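Local coordinates for protein glucuronoarabinoxylan endo-1,4-beta-xylanase (Clostridium papyrosolvens, PDB 4FMV) that cleaves internal beta-1,4 linkages of xylan as a family 30, subfamily 8 glycoside hydrolase, this chain being its catalytic barrel with the attached beta domain, at residues A[17-23]-A[43-48]; A[140-144]-A[153-158]; A[282-286]-A[353-359]; A[334-340]-A[370-376]. All blocks are in the same frame, centred on the assembly; numbering follows the deposited sequence.

Overall arrangement
Contacts 1 and 2 lie in the (beta/alpha)8 barrel, and contact 4 lies in the beta side domain that family 30 enzymes carry. Contact 3 joins the two, pairing barrel helix 282-291 with the loop between strands 347-353 and 360-366. Contacts 1, 2 and 3 follow one another along the chain, whereas the segments of contacts 3 and 4 alternate. Contact 1 is nearest the middle. Its centre is about 22 Å from that of contact 2, touched through R47 and N142, and about 19 Å from that of contact 3, touched through Y43 and A284. Contacts 2 and 4 are about 46 Å apart, centre to centre, on opposite sides of the chain's centre. The side domain is thus packed directly against the barrel.

Contact 1 (A[17-23]-A[43-48]); sequences RGFGASS and YSILRL
This is a parallel strand pair of the barrel wall, in which G20, A21 and S22 run beside I45, L46 and R47. F19 O receives S44 N at 2.9 Å and, weakly, I45 N. A21 O takes R47 N at 3.0 Å. The S44 hydroxyl closes the start of the pair: S44 OG accepts F19 N at 3.0 Å, while I45 CD1 presses on G18 C at 3.4 Å. A water joins R17 O to S44 O. At the other end two donors grip R47 O from opposite faces of its plane, S22 OG at 2.8 Å and S23 N at 2.9 Å. Chi1 of S22 (179°) sets OG opposite its backbone N, where it reaches R47 O. The extended R47 chain passes S22 and forms salt bridges with E177 and E232 and hydrogen bonds with N142 and S86. Y43 lays its ring obliquely beside G20 and A21, and its OH bonds A284 O. Strands 11-22 and 45-49, joined through helix 31-40, form a beta-alpha-beta unit of the (beta/alpha)8 barrel.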
loop_
_atom_site.group_PDB
_atom_site.type_symbol
_atom_site.label_atom_id
_atom_site.label_comp_id
_atom_site.label_asym_id
_atom_site.label_seq_id
_atom_site.Cartn_x
_atom_site.Cartn_y
_atom_site.Cartn_z
ATOM N N ARG A 17 -4.176 7.480 -3.230
ATOM C CA ARG A 17 -4.867 6.394 -3.901
ATOM C C ARG A 17 -5.629 5.521 -2.890
ATOM O O ARG A 17 -6.746 5.072 -3.162
ATOM C CB ARG A 17 -3.897 5.553 -4.737
ATOM C CG ARG A 17 -4.543 4.379 -5.504
ATOM C CD ARG A 17 -5.647 4.867 -6.432
ATOM N NE ARG A 17 -5.200 6.060 -7.129
ATOM C CZ ARG A 17 -6.005 6.937 -7.709
ATOM N NH1 ARG A 17 -7.320 6.753 -7.697
ATOM N NH2 ARG A 17 -5.491 8.000 -8.302
ATOM N N GLY A 18 -5.024 5.281 -1.726
ATOM C CA GLY A 18 -5.695 4.505 -0.699
ATOM C C GLY A 18 -4.766 3.715 0.193
ATOM O O GLY A 18 -3.549 3.943 0.201
ATOM N N PHE A 19 -5.348 2.789 0.956
ATOM C CA PHE A 19 -4.625 2.019 1.969
ATOM C C PHE A 19 -5.308 0.680 2.049
ATOM O O PHE A 19 -6.503 0.595 1.825
ATOM C CB PHE A 19 -4.734 2.678 3.356
ATOM C CG PHE A 19 -4.164 4.070 3.418
ATOM C CD1 PHE A 19 -4.945 5.157 3.077
ATOM C CD2 PHE A 19 -2.846 4.280 3.818
ATOM C CE1 PHE A 19 -4.431 6.442 3.120
ATOM C CE2 PHE A 19 -2.312 5.549 3.854
ATOM C CZ PHE A 19 -3.104 6.639 3.506
ATOM N N GLY A 20 -4.584 -0.374 2.392
ATOM C CA GLY A 20 -5.192 -1.696 2.334
ATOM C C GLY A 20 -4.245 -2.785 2.784
ATOM O O GLY A 20 -3.289 -2.525 3.517
ATOM N N ALA A 21 -4.523 -4.008 2.334
ATOM C CA ALA A 21 -3.785 -5.187 2.759
ATOM C C ALA A 21 -3.852 -6.233 1.652
ATOM O O ALA A 21 -4.365 -5.963 0.559
ATOM C CB ALA A 21 -4.395 -5.734 4.063
ATOM N N SER A 22 -3.379 -7.441 1.928
ATOM C CA SER A 22 -3.377 -8.470 0.903
ATOM C C SER A 22 -4.153 -9.721 1.322
ATOM O O SER A 22 -4.089 -10.145 2.469
ATOM C CB SER A 22 -1.937 -8.846 0.534
ATOM O OG SER A 22 -1.914 -9.868 -0.450
ATOM N N SER A 23 -4.888 -10.296 0.380
ATOM C CA SER A 23 -5.561 -11.589 0.580
ATOM C C SER A 23 -4.701 -12.790 0.138
ATOM O O SER A 23 -5.194 -13.919 0.074
ATOM C CB SER A 23 -6.936 -11.610 -0.107
ATOM O OG SER A 23 -6.851 -11.218 -1.470
ATOM N N TYR A 43 -10.768 0.146 4.462
ATOM C CA TYR A 43 -9.643 -0.140 3.557
ATOM C C TYR A 43 -10.098 0.023 2.103
ATOM O O TYR A 43 -11.168 -0.467 1.699
ATOM C CB TYR A 43 -9.084 -1.543 3.729
ATOM C CG TYR A 43 -8.346 -1.807 5.004
ATOM C CD1 TYR A 43 -8.379 -0.909 6.057
ATOM C CD2 TYR A 43 -7.589 -2.964 5.147
ATOM C CE1 TYR A 43 -7.704 -1.187 7.253
ATOM C CE2 TYR A 43 -6.933 -3.243 6.324
ATOM C CZ TYR A 43 -6.979 -2.354 7.366
ATOM O OH TYR A 43 -6.304 -2.657 8.542
ATOM N N SER A 44 -9.334 0.817 1.360
ATOM C CA SER A 44 -9.630 1.141 -0.034
ATOM C C SER A 44 -8.820 0.396 -1.127
ATOM O O SER A 44 -8.957 0.700 -2.304
ATOM C CB SER A 44 -9.544 2.654 -0.201
ATOM O OG SER A 44 -8.293 3.074 0.308
ATOM N N ILE A 45 -7.931 -0.515 -0.735
ATOM C CA ILE A 45 -7.142 -1.270 -1.702
ATOM C C ILE A 45 -6.956 -2.709 -1.208
ATOM O O ILE A 45 -6.681 -2.931 -0.028
ATOM C CB ILE A 45 -5.730 -0.647 -1.936
ATOM C CG1 ILE A 45 -5.829 0.835 -2.300
ATOM C CG2 ILE A 45 -4.963 -1.426 -3.021
ATOM C CD1 ILE A 45 -4.450 1.534 -2.444
ATOM N N LEU A 46 -7.106 -3.669 -2.117
ATOM C CA LEU A 46 -6.817 -5.078 -1.846
ATOM C C LEU A 46 -5.802 -5.603 -2.847
ATOM O O LEU A 46 -5.926 -5.373 -4.056
ATOM C CB LEU A 46 -8.100 -5.934 -1.954
ATOM C CG LEU A 46 -7.887 -7.439 -1.756
ATOM C CD1 LEU A 46 -7.401 -7.791 -0.323
ATOM C CD2 LEU A 46 -9.160 -8.190 -2.058
ATOM N N ARG A 47 -4.806 -6.319 -2.337
ATOM C CA ARG A 47 -3.787 -6.960 -3.159
ATOM C C ARG A 47 -4.019 -8.471 -3.200
ATOM O O ARG A 47 -3.961 -9.140 -2.162
ATOM C CB ARG A 47 -2.382 -6.679 -2.572
ATOM C CG ARG A 47 -1.218 -7.286 -3.358
ATOM C CD ARG A 47 0.105 -7.050 -2.625
ATOM N NE ARG A 47 1.277 -7.495 -3.407
ATOM C CZ ARG A 47 2.331 -8.114 -2.886
ATOM N NH1 ARG A 47 2.351 -8.368 -1.592
ATOM N NH2 ARG A 47 3.385 -8.447 -3.657
ATOM N N LEU A 48 -4.213 -8.999 -4.411
ATOM C CA LEU A 48 -4.341 -10.431 -4.680
ATOM C C LEU A 48 -2.982 -11.038 -5.040
ATOM O O LEU A 48 -2.091 -10.347 -5.546
ATOM C CB LEU A 48 -5.282 -10.681 -5.860
ATOM C CG LEU A 48 -6.597 -9.911 -5.936
ATOM C CD1 LEU A 48 -7.268 -10.198 -7.273
ATOM C CD2 LEU A 48 -7.495 -10.297 -4.764
HETATM O O HOH W 1 -8.549 3.410 -3.885
#

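Contact 2 (A[140-144]-A[153-158]); sequences VQNEP and WTPQEM
W153 meets V140, Q141 and P144 with one indole and its own backbone. Q141 OE1 accepts W153 NE1 at 2.9 Å. The bond is bent, with an N-H...O angle of 145°, and the oxygen is tilted out of the indole plane. Amide and ring are turned 46° apart, and Q141 CG comes within 3.4 Å of W153 CD1. V140 CG1 sits over the six-membered ring of W153, 3.6 Å from CH2, as a CH-pi contact. Over the same face, toward the rim, comes the methyl M158 CE. It also touches V140 CG1 at 3.9 Å, the two side chains meeting tip to tip. Bends at chi2 and chi3 of M158 bring CE to the ring. P144 CB packs on W153 CB, and W153 N donates to P144 O at 3.2 Å.

Further out, Q141 NE2 bonds N142 O at 2.8 Å and also W88 O, so the amide is held at both its ends. T154 and E157 form a capping box at the start of helix 155-164, which carries M158. E157 OE2 also bonds Y111 OH, and L109 of strand 103-109 touches the W153 side chain. E143 bonds H205, and N142 bonds R47. N142-E143, in the same loop after barrel strand 137-139, matches the Asn-Glu of clan A glycoside hydrolases, whose glutamate is the acid/base; E143 is probably that residue.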
loop_
_atom_site.group_PDB
_atom_site.type_symbol
_atom_site.label_atom_id
_atom_site.label_comp_id
_atom_site.label_asym_id
_atom_site.label_seq_id
_atom_site.Cartn_x
_atom_site.Cartn_y
_atom_site.Cartn_z
ATOM N N VAL A 140 4.418 -7.209 -12.506
ATOM C CA VAL A 140 5.258 -8.133 -13.261
ATOM C C VAL A 140 5.823 -9.206 -12.323
ATOM O O VAL A 140 5.802 -10.393 -12.638
ATOM C CB VAL A 140 6.430 -7.394 -13.992
ATOM C CG1 VAL A 140 7.363 -8.388 -14.721
ATOM C CG2 VAL A 140 5.887 -6.336 -14.958
ATOM N N GLN A 141 6.404 -8.791 -11.204
ATOM C CA GLN A 141 6.954 -9.759 -10.263
ATOM C C GLN A 141 6.980 -9.226 -8.826
ATOM O O GLN A 141 7.422 -8.091 -8.591
ATOM C CB GLN A 141 8.408 -10.102 -10.709
ATOM C CG GLN A 141 9.195 -11.008 -9.706
ATOM C CD GLN A 141 8.681 -12.443 -9.637
ATOM O OE1 GLN A 141 8.498 -13.087 -10.670
ATOM N NE2 GLN A 141 8.458 -12.961 -8.401
ATOM N N ASN A 142 6.643 -10.072 -7.861
ATOM C CA ASN A 142 6.927 -9.786 -6.458
ATOM C C ASN A 142 8.416 -9.991 -6.121
ATOM O O ASN A 142 8.960 -11.074 -6.354
ATOM C CB ASN A 142 6.127 -10.721 -5.557
ATOM C CG ASN A 142 6.371 -10.439 -4.092
ATOM O OD1 ASN A 142 5.943 -9.398 -3.592
ATOM N ND2 ASN A 142 7.087 -11.340 -3.399
ATOM N N GLU A 143 9.049 -8.978 -5.540
ATOM C CA GLU A 143 10.441 -9.073 -5.062
ATOM C C GLU A 143 11.365 -9.857 -5.985
ATOM O O GLU A 143 11.947 -10.867 -5.574
ATOM C CB GLU A 143 10.489 -9.642 -3.636
ATOM C CG GLU A 143 9.647 -8.798 -2.667
ATOM C CD GLU A 143 9.830 -9.168 -1.219
ATOM O OE1 GLU A 143 10.628 -10.067 -0.930
ATOM O OE2 GLU A 143 9.161 -8.554 -0.366
ATOM N N PRO A 144 11.515 -9.381 -7.232
ATOM C CA PRO A 144 12.392 -10.033 -8.205
ATOM C C PRO A 144 13.820 -10.031 -7.704
ATOM O O PRO A 144 14.632 -10.804 -8.214
ATOM C CB PRO A 144 12.303 -9.106 -9.415
ATOM C CG PRO A 144 11.994 -7.738 -8.796
ATOM C CD PRO A 144 10.969 -8.115 -7.752
ATOM N N TRP A 153 14.521 -11.841 -11.210
ATOM C CA TRP A 153 14.731 -11.026 -12.396
ATOM C C TRP A 153 15.810 -10.015 -12.077
ATOM O O TRP A 153 15.705 -9.312 -11.084
ATOM C CB TRP A 153 13.488 -10.192 -12.754
ATOM C CG TRP A 153 12.205 -10.930 -12.954
ATOM C CD1 TRP A 153 11.584 -11.759 -12.073
ATOM C CD2 TRP A 153 11.357 -10.853 -14.101
ATOM N NE1 TRP A 153 10.402 -12.222 -12.608
ATOM C CE2 TRP A 153 10.238 -11.675 -13.848
ATOM C CE3 TRP A 153 11.439 -10.167 -15.325
ATOM C CZ2 TRP A 153 9.201 -11.836 -14.778
ATOM C CZ3 TRP A 153 10.411 -10.337 -16.250
ATOM C CH2 TRP A 153 9.308 -11.160 -15.965
ATOM N N THR A 154 16.842 -9.929 -12.906
ATOM C CA THR A 154 17.808 -8.856 -12.773
ATOM C C THR A 154 17.119 -7.555 -13.157
ATOM O O THR A 154 16.049 -7.566 -13.790
ATOM C CB THR A 154 18.988 -9.075 -13.724
ATOM O OG1 THR A 154 18.517 -9.024 -15.081
ATOM C CG2 THR A 154 19.654 -10.435 -13.453
ATOM N N PRO A 155 17.711 -6.416 -12.763
ATOM C CA PRO A 155 17.170 -5.147 -13.253
ATOM C C PRO A 155 17.064 -5.132 -14.772
ATOM O O PRO A 155 16.120 -4.552 -15.307
ATOM C CB PRO A 155 18.209 -4.132 -12.780
ATOM C CG PRO A 155 18.699 -4.742 -11.477
ATOM C CD PRO A 155 18.762 -6.221 -11.753
ATOM N N GLN A 156 18.014 -5.759 -15.459
ATOM C CA GLN A 156 17.993 -5.746 -16.929
ATOM C C GLN A 156 16.861 -6.625 -17.456
ATOM O O GLN A 156 16.185 -6.268 -18.414
ATOM C CB GLN A 156 19.353 -6.186 -17.527
ATOM C CG GLN A 156 19.373 -6.209 -19.058
ATOM C CD GLN A 156 19.288 -4.826 -19.662
ATOM O OE1 GLN A 156 19.976 -3.898 -19.218
ATOM N NE2 GLN A 156 18.437 -4.667 -20.668
ATOM N N GLU A 157 16.648 -7.777 -16.833
ATOM C CA GLU A 157 15.545 -8.644 -17.243
ATOM C C GLU A 157 14.198 -7.938 -17.119
ATOM O O GLU A 157 13.381 -7.989 -18.038
ATOM C CB GLU A 157 15.558 -9.941 -16.432
ATOM C CG GLU A 157 16.485 -10.966 -17.073
ATOM C CD GLU A 157 17.023 -11.985 -16.102
ATOM O OE1 GLU A 157 16.666 -11.912 -14.900
ATOM O OE2 GLU A 157 17.827 -12.837 -16.539
ATOM N N MET A 158 13.971 -7.311 -15.967
ATOM C CA MET A 158 12.769 -6.509 -15.727
ATOM C C MET A 158 12.626 -5.404 -16.779
ATOM O O MET A 158 11.529 -5.186 -17.303
ATOM C CB MET A 158 12.816 -5.894 -14.331
ATOM C CG MET A 158 11.664 -4.918 -14.025
ATOM S SD MET A 158 10.042 -5.694 -13.907
ATOM C CE MET A 158 10.345 -6.985 -12.704
#

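Contact 3 (A[282-286]-A[353-359]); sequences KRAYV and TDSSRNM
K282 reaches from helix 282-291 into the loop 353-359, lined along its length and bonded at its tip. Its CB lies 3.7 Å from N358 OD1. Its CG touches N358 OD1 too, and passes T353 CG2 at 3.9 Å. CD and CE of K282 both run alongside D354 O, each at 3.4 Å. Bends at chi3 (-62°) and chi4 (-71°) then turn the ammonium into the loop. There K282 NZ donates to D354 O at 2.8 Å and to N358 OD1 at 2.8 Å. The first bond follows the carbonyl direction closely, while the second meets the amide oxygen from above its plane. R357 O takes a weak third bond, and a water accepts from K282 NZ and bonds S355 O weakly. A salt bridge joins R357 to D354, NE and NH2 each taking one carboxylate oxygen.

N358 also stacks on Y285. Its CB stands over the ring centre, and amide and ring lie 12° apart. M359 CG comes to the ring's edge, 3.5 Å from Y285 O. T353 OG1 accepts M359 N and bonds Q289. Helix 282-291 touches helix 240-255, where K282 and V286 meet I243, and side-domain strand 347-353 through T353, which also meets I381 of strand 380-387.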
loop_
_atom_site.group_PDB
_atom_site.type_symbol
_atom_site.label_atom_id
_atom_site.label_comp_id
_atom_site.label_asym_id
_atom_site.label_seq_id
_atom_site.Cartn_x
_atom_site.Cartn_y
_atom_site.Cartn_z
ATOM N N LYS A 282 -4.767 -5.108 16.644
ATOM C CA LYS A 282 -4.504 -3.681 16.829
ATOM C C LYS A 282 -3.858 -3.047 15.599
ATOM O O LYS A 282 -4.214 -1.931 15.222
ATOM C CB LYS A 282 -3.659 -3.443 18.081
ATOM C CG LYS A 282 -3.457 -1.964 18.426
ATOM C CD LYS A 282 -2.863 -1.841 19.841
ATOM C CE LYS A 282 -3.834 -2.428 20.876
ATOM N NZ LYS A 282 -5.014 -1.522 21.018
ATOM N N ARG A 283 -2.916 -3.756 14.972
ATOM C CA ARG A 283 -2.258 -3.266 13.763
ATOM C C ARG A 283 -3.247 -2.884 12.666
ATOM O O ARG A 283 -2.994 -1.941 11.908
ATOM C CB ARG A 283 -1.244 -4.289 13.224
ATOM C CG ARG A 283 0.079 -4.358 13.995
ATOM C CD ARG A 283 0.720 -5.728 13.783
ATOM N NE ARG A 283 -0.046 -6.733 14.511
ATOM C CZ ARG A 283 -0.002 -8.037 14.283
ATOM N NH1 ARG A 283 0.768 -8.518 13.329
ATOM N NH2 ARG A 283 -0.751 -8.859 15.010
ATOM N N ALA A 284 -4.376 -3.592 12.583
ATOM C CA ALA A 284 -5.403 -3.255 11.589
ATOM C C ALA A 284 -5.960 -1.858 11.835
ATOM O O ALA A 284 -6.222 -1.113 10.895
ATOM C CB ALA A 284 -6.549 -4.295 11.606
ATOM N N TYR A 285 -6.148 -1.519 13.105
ATOM C CA TYR A 285 -6.658 -0.208 13.503
ATOM C C TYR A 285 -5.616 0.900 13.279
ATOM O O TYR A 285 -5.971 2.013 12.883
ATOM C CB TYR A 285 -7.110 -0.234 14.954
ATOM C CG TYR A 285 -8.264 -1.190 15.212
ATOM C CD1 TYR A 285 -9.580 -0.784 15.025
ATOM C CD2 TYR A 285 -8.036 -2.494 15.629
ATOM C CE1 TYR A 285 -10.645 -1.648 15.264
ATOM C CE2 TYR A 285 -9.106 -3.379 15.876
ATOM C CZ TYR A 285 -10.401 -2.946 15.682
ATOM O OH TYR A 285 -11.466 -3.786 15.919
ATOM N N VAL A 286 -4.338 0.594 13.499
ATOM C CA VAL A 286 -3.280 1.543 13.140
ATOM C C VAL A 286 -3.440 1.949 11.667
ATOM O O VAL A 286 -3.454 3.136 11.339
ATOM C CB VAL A 286 -1.871 0.959 13.332
ATOM C CG1 VAL A 286 -0.799 1.922 12.696
ATOM C CG2 VAL A 286 -1.585 0.696 14.814
ATOM N N THR A 353 -5.740 5.208 18.569
ATOM C CA THR A 353 -5.257 3.850 18.786
ATOM C C THR A 353 -4.004 3.896 19.670
ATOM O O THR A 353 -3.047 4.622 19.386
ATOM C CB THR A 353 -4.945 3.135 17.468
ATOM O OG1 THR A 353 -6.154 2.955 16.705
ATOM C CG2 THR A 353 -4.318 1.765 17.732
ATOM N N ASP A 354 -4.034 3.137 20.754
ATOM C CA ASP A 354 -2.903 3.023 21.675
ATOM C C ASP A 354 -2.992 1.655 22.376
ATOM O O ASP A 354 -3.706 0.764 21.890
ATOM C CB ASP A 354 -2.807 4.218 22.650
ATOM C CG ASP A 354 -3.836 4.169 23.758
ATOM O OD1 ASP A 354 -4.762 3.341 23.673
ATOM O OD2 ASP A 354 -3.720 4.973 24.713
ATOM N N SER A 355 -2.220 1.455 23.445
ATOM C CA SER A 355 -2.211 0.170 24.133
ATOM C C SER A 355 -3.608 -0.333 24.529
ATOM O O SER A 355 -3.841 -1.532 24.512
ATOM C CB SER A 355 -1.282 0.187 25.356
ATOM O OG SER A 355 -1.814 0.988 26.398
ATOM N N SER A 356 -4.498 0.550 24.983
ATOM C CA SER A 356 -5.859 0.132 25.333
ATOM C C SER A 356 -6.960 0.433 24.318
ATOM O O SER A 356 -8.111 0.016 24.506
ATOM C CB SER A 356 -6.265 0.713 26.691
ATOM O OG SER A 356 -6.448 2.114 26.583
ATOM N N ARG A 357 -6.638 1.134 23.239
ATOM C CA ARG A 357 -7.709 1.599 22.370
ATOM C C ARG A 357 -7.502 1.244 20.909
ATOM O O ARG A 357 -6.383 1.291 20.417
ATOM C CB ARG A 357 -7.921 3.094 22.540
ATOM C CG ARG A 357 -8.650 3.405 23.817
ATOM C CD ARG A 357 -8.586 4.874 24.140
ATOM N NE ARG A 357 -7.232 5.319 24.447
ATOM C CZ ARG A 357 -6.954 6.537 24.895
ATOM N NH1 ARG A 357 -7.946 7.399 25.077
ATOM N NH2 ARG A 357 -5.701 6.902 25.140
ATOM N N ASN A 358 -8.584 0.847 20.239
ATOM C CA ASN A 358 -8.536 0.590 18.811
ATOM C C ASN A 358 -9.414 1.573 18.053
ATOM O O ASN A 358 -10.630 1.425 18.029
ATOM C CB ASN A 358 -9.006 -0.841 18.569
ATOM C CG ASN A 358 -7.984 -1.856 19.046
ATOM O OD1 ASN A 358 -6.770 -1.663 18.856
ATOM N ND2 ASN A 358 -8.460 -2.945 19.663
ATOM N N MET A 359 -8.806 2.555 17.393
ATOM C CA MET A 359 -9.605 3.566 16.702
ATOM C C MET A 359 -10.804 4.018 17.543
ATOM O O MET A 359 -11.883 4.222 16.999
ATOM C CB MET A 359 -10.120 3.052 15.358
ATOM C CG MET A 359 -9.077 2.984 14.268
ATOM S SD MET A 359 -9.835 3.275 12.654
ATOM C CE MET A 359 -10.770 4.742 13.014
HETATM O O HOH W 2 -6.461 -2.842 22.951
#

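Contact 4 (A[334-340]-A[370-376]); sequences VSQKFNF and GSFTAQL
This is an antiparallel strand pair in the beta side domain, with 334-340 and 371-376 bonded over their whole length. The hydrogen-bonded pairs are V334 with L376, Q336 with A374 and F338 with F372. F340 N extends the ladder to G370 O at 2.7 Å, where G370 has positive phi in the loop just before strand 371-376. On the face with F338 and F372 the two rings lie near parallel, planes 21° apart, but offset, with little overlap. F338 CD2 stands over the F372 ring, 3.4 Å from CZ. Chi1 near 77° turns the F372 ring toward F338. F340 CE2 meets the edge of the F372 ring in plane, 3.9 Å from CE1. I324 of strand 321-328 and F384 of strand 380-387 touch F338 and F372 as well. These aromatics thus pack in the apolar interior of the beta-sandwich side domain. The other face is polar. K337 NZ donates to S371 OG at 3.0 Å, and S371 OG lies 2.9 Å from N339 OD1 and 3.1 Å from F338 O. N339 ND2 bonds D4, next to strand 5-8, which pairs with the far edge of 334-341.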
loop_
_atom_site.group_PDB
_atom_site.type_symbol
_atom_site.label_atom_id
_atom_site.label_comp_id
_atom_site.label_asym_id
_atom_site.label_seq_id
_atom_site.Cartn_x
_atom_site.Cartn_y
_atom_site.Cartn_z
ATOM N N VAL A 334 1.340 14.497 25.588
ATOM C CA VAL A 334 1.767 15.859 25.291
ATOM C C VAL A 334 0.631 16.631 24.625
ATOM O O VAL A 334 -0.136 16.061 23.851
ATOM C CB VAL A 334 3.000 15.868 24.364
ATOM C CG1 VAL A 334 3.266 17.271 23.836
ATOM C CG2 VAL A 334 4.219 15.334 25.095
ATOM N N SER A 335 0.511 17.917 24.940
ATOM C CA SER A 335 -0.483 18.760 24.294
ATOM C C SER A 335 0.116 19.256 22.978
ATOM O O SER A 335 1.308 19.590 22.921
ATOM C CB SER A 335 -0.848 19.943 25.180
ATOM O OG SER A 335 0.161 20.933 25.117
ATOM N N GLN A 336 -0.697 19.284 21.921
ATOM C CA GLN A 336 -0.249 19.820 20.634
ATOM C C GLN A 336 -1.263 20.810 20.065
ATOM O O GLN A 336 -2.464 20.509 19.964
ATOM C CB GLN A 336 0.017 18.700 19.627
ATOM C CG GLN A 336 0.471 19.204 18.240
ATOM C CD GLN A 336 1.822 19.908 18.279
ATOM O OE1 GLN A 336 2.848 19.288 18.581
ATOM N NE2 GLN A 336 1.831 21.202 17.978
ATOM N N LYS A 337 -0.779 21.995 19.700
ATOM C CA LYS A 337 -1.628 23.017 19.091
ATOM C C LYS A 337 -1.536 22.921 17.575
ATOM O O LYS A 337 -0.441 22.751 17.007
ATOM C CB LYS A 337 -1.197 24.410 19.546
ATOM C CG LYS A 337 -2.005 25.527 18.914
ATOM C CD LYS A 337 -1.454 26.879 19.316
ATOM C CE LYS A 337 -2.344 28.023 18.842
ATOM N NZ LYS A 337 -3.542 28.131 19.716
ATOM N N PHE A 338 -2.692 23.011 16.926
ATOM C CA PHE A 338 -2.762 22.952 15.476
ATOM C C PHE A 338 -3.400 24.229 14.932
ATOM O O PHE A 338 -4.380 24.712 15.495
ATOM C CB PHE A 338 -3.601 21.758 15.033
ATOM C CG PHE A 338 -3.103 20.427 15.530
ATOM C CD1 PHE A 338 -2.218 19.683 14.774
ATOM C CD2 PHE A 338 -3.562 19.898 16.727
ATOM C CE1 PHE A 338 -1.776 18.436 15.205
ATOM C CE2 PHE A 338 -3.120 18.654 17.174
ATOM C CZ PHE A 338 -2.224 17.928 16.410
ATOM N N ASN A 339 -2.849 24.759 13.840
ATOM C CA ASN A 339 -3.377 25.959 13.185
ATOM C C ASN A 339 -3.670 25.715 11.706
ATOM O O ASN A 339 -2.772 25.347 10.947
ATOM C CB ASN A 339 -2.376 27.116 13.256
ATOM C CG ASN A 339 -1.910 27.408 14.658
ATOM O OD1 ASN A 339 -2.657 27.239 15.631
ATOM N ND2 ASN A 339 -0.670 27.874 14.772
ATOM N N PHE A 340 -4.911 25.956 11.291
ATOM C CA PHE A 340 -5.270 25.881 9.881
ATOM C C PHE A 340 -4.968 27.200 9.188
ATOM O O PHE A 340 -5.268 28.289 9.720
ATOM C CB PHE A 340 -6.749 25.574 9.723
ATOM C CG PHE A 340 -7.159 24.223 10.265
ATOM C CD1 PHE A 340 -6.866 23.057 9.560
ATOM C CD2 PHE A 340 -7.875 24.124 11.458
ATOM C CE1 PHE A 340 -7.257 21.817 10.045
ATOM C CE2 PHE A 340 -8.274 22.895 11.946
ATOM C CZ PHE A 340 -7.961 21.737 11.241
ATOM N N GLY A 370 -9.377 29.292 13.658
ATOM C CA GLY A 370 -8.542 28.412 12.859
ATOM C C GLY A 370 -7.608 27.537 13.681
ATOM O O GLY A 370 -6.719 26.903 13.124
ATOM N N SER A 371 -7.816 27.488 14.997
ATOM C CA SER A 371 -6.904 26.777 15.896
ATOM C C SER A 371 -7.591 25.819 16.871
ATOM O O SER A 371 -8.680 26.107 17.370
ATOM C CB SER A 371 -6.080 27.783 16.694
ATOM O OG SER A 371 -5.017 27.131 17.363
ATOM N N PHE A 372 -6.952 24.684 17.155
ATOM C CA PHE A 372 -7.408 23.827 18.256
ATOM C C PHE A 372 -6.235 23.125 18.912
ATOM O O PHE A 372 -5.240 22.826 18.254
ATOM C CB PHE A 372 -8.451 22.803 17.787
ATOM C CG PHE A 372 -7.868 21.634 17.038
ATOM C CD1 PHE A 372 -7.679 21.698 15.668
ATOM C CD2 PHE A 372 -7.517 20.467 17.708
ATOM C CE1 PHE A 372 -7.146 20.632 14.978
ATOM C CE2 PHE A 372 -6.974 19.390 17.019
ATOM C CZ PHE A 372 -6.793 19.470 15.653
ATOM N N THR A 373 -6.355 22.856 20.209
ATOM C CA THR A 373 -5.316 22.135 20.935
ATOM C C THR A 373 -5.835 20.782 21.425
ATOM O O THR A 373 -6.983 20.651 21.854
ATOM C CB THR A 373 -4.760 22.962 22.120
ATOM O OG1 THR A 373 -4.266 24.218 21.637
ATOM C CG2 THR A 373 -3.626 22.210 22.833
ATOM N N ALA A 374 -4.984 19.769 21.345
ATOM C CA ALA A 374 -5.379 18.428 21.736
ATOM C C ALA A 374 -4.309 17.785 22.605
ATOM O O ALA A 374 -3.137 18.134 22.511
ATOM C CB ALA A 374 -5.655 17.575 20.486
ATOM N N GLN A 375 -4.730 16.871 23.468
ATOM C CA GLN A 375 -3.815 15.979 24.171
ATOM C C GLN A 375 -3.521 14.776 23.286
ATOM O O GLN A 375 -4.437 14.119 22.824
ATOM C CB GLN A 375 -4.463 15.474 25.459
ATOM C CG GLN A 375 -4.664 16.557 26.504
ATOM C CD GLN A 375 -3.343 17.084 27.022
ATOM O OE1 GLN A 375 -3.003 18.250 26.803
ATOM N NE2 GLN A 375 -2.577 16.216 27.699
ATOM N N LEU A 376 -2.248 14.487 23.051
ATOM C CA LEU A 376 -1.866 13.254 22.360
ATOM C C LEU A 376 -1.347 12.259 23.402
ATOM O O LEU A 376 -0.299 12.494 24.015
ATOM C CB LEU A 376 -0.776 13.530 21.324
ATOM C CG LEU A 376 -1.018 14.659 20.323
ATOM C CD1 LEU A 376 0.208 14.827 19.419
ATOM C CD2 LEU A 376 -2.299 14.391 19.511
#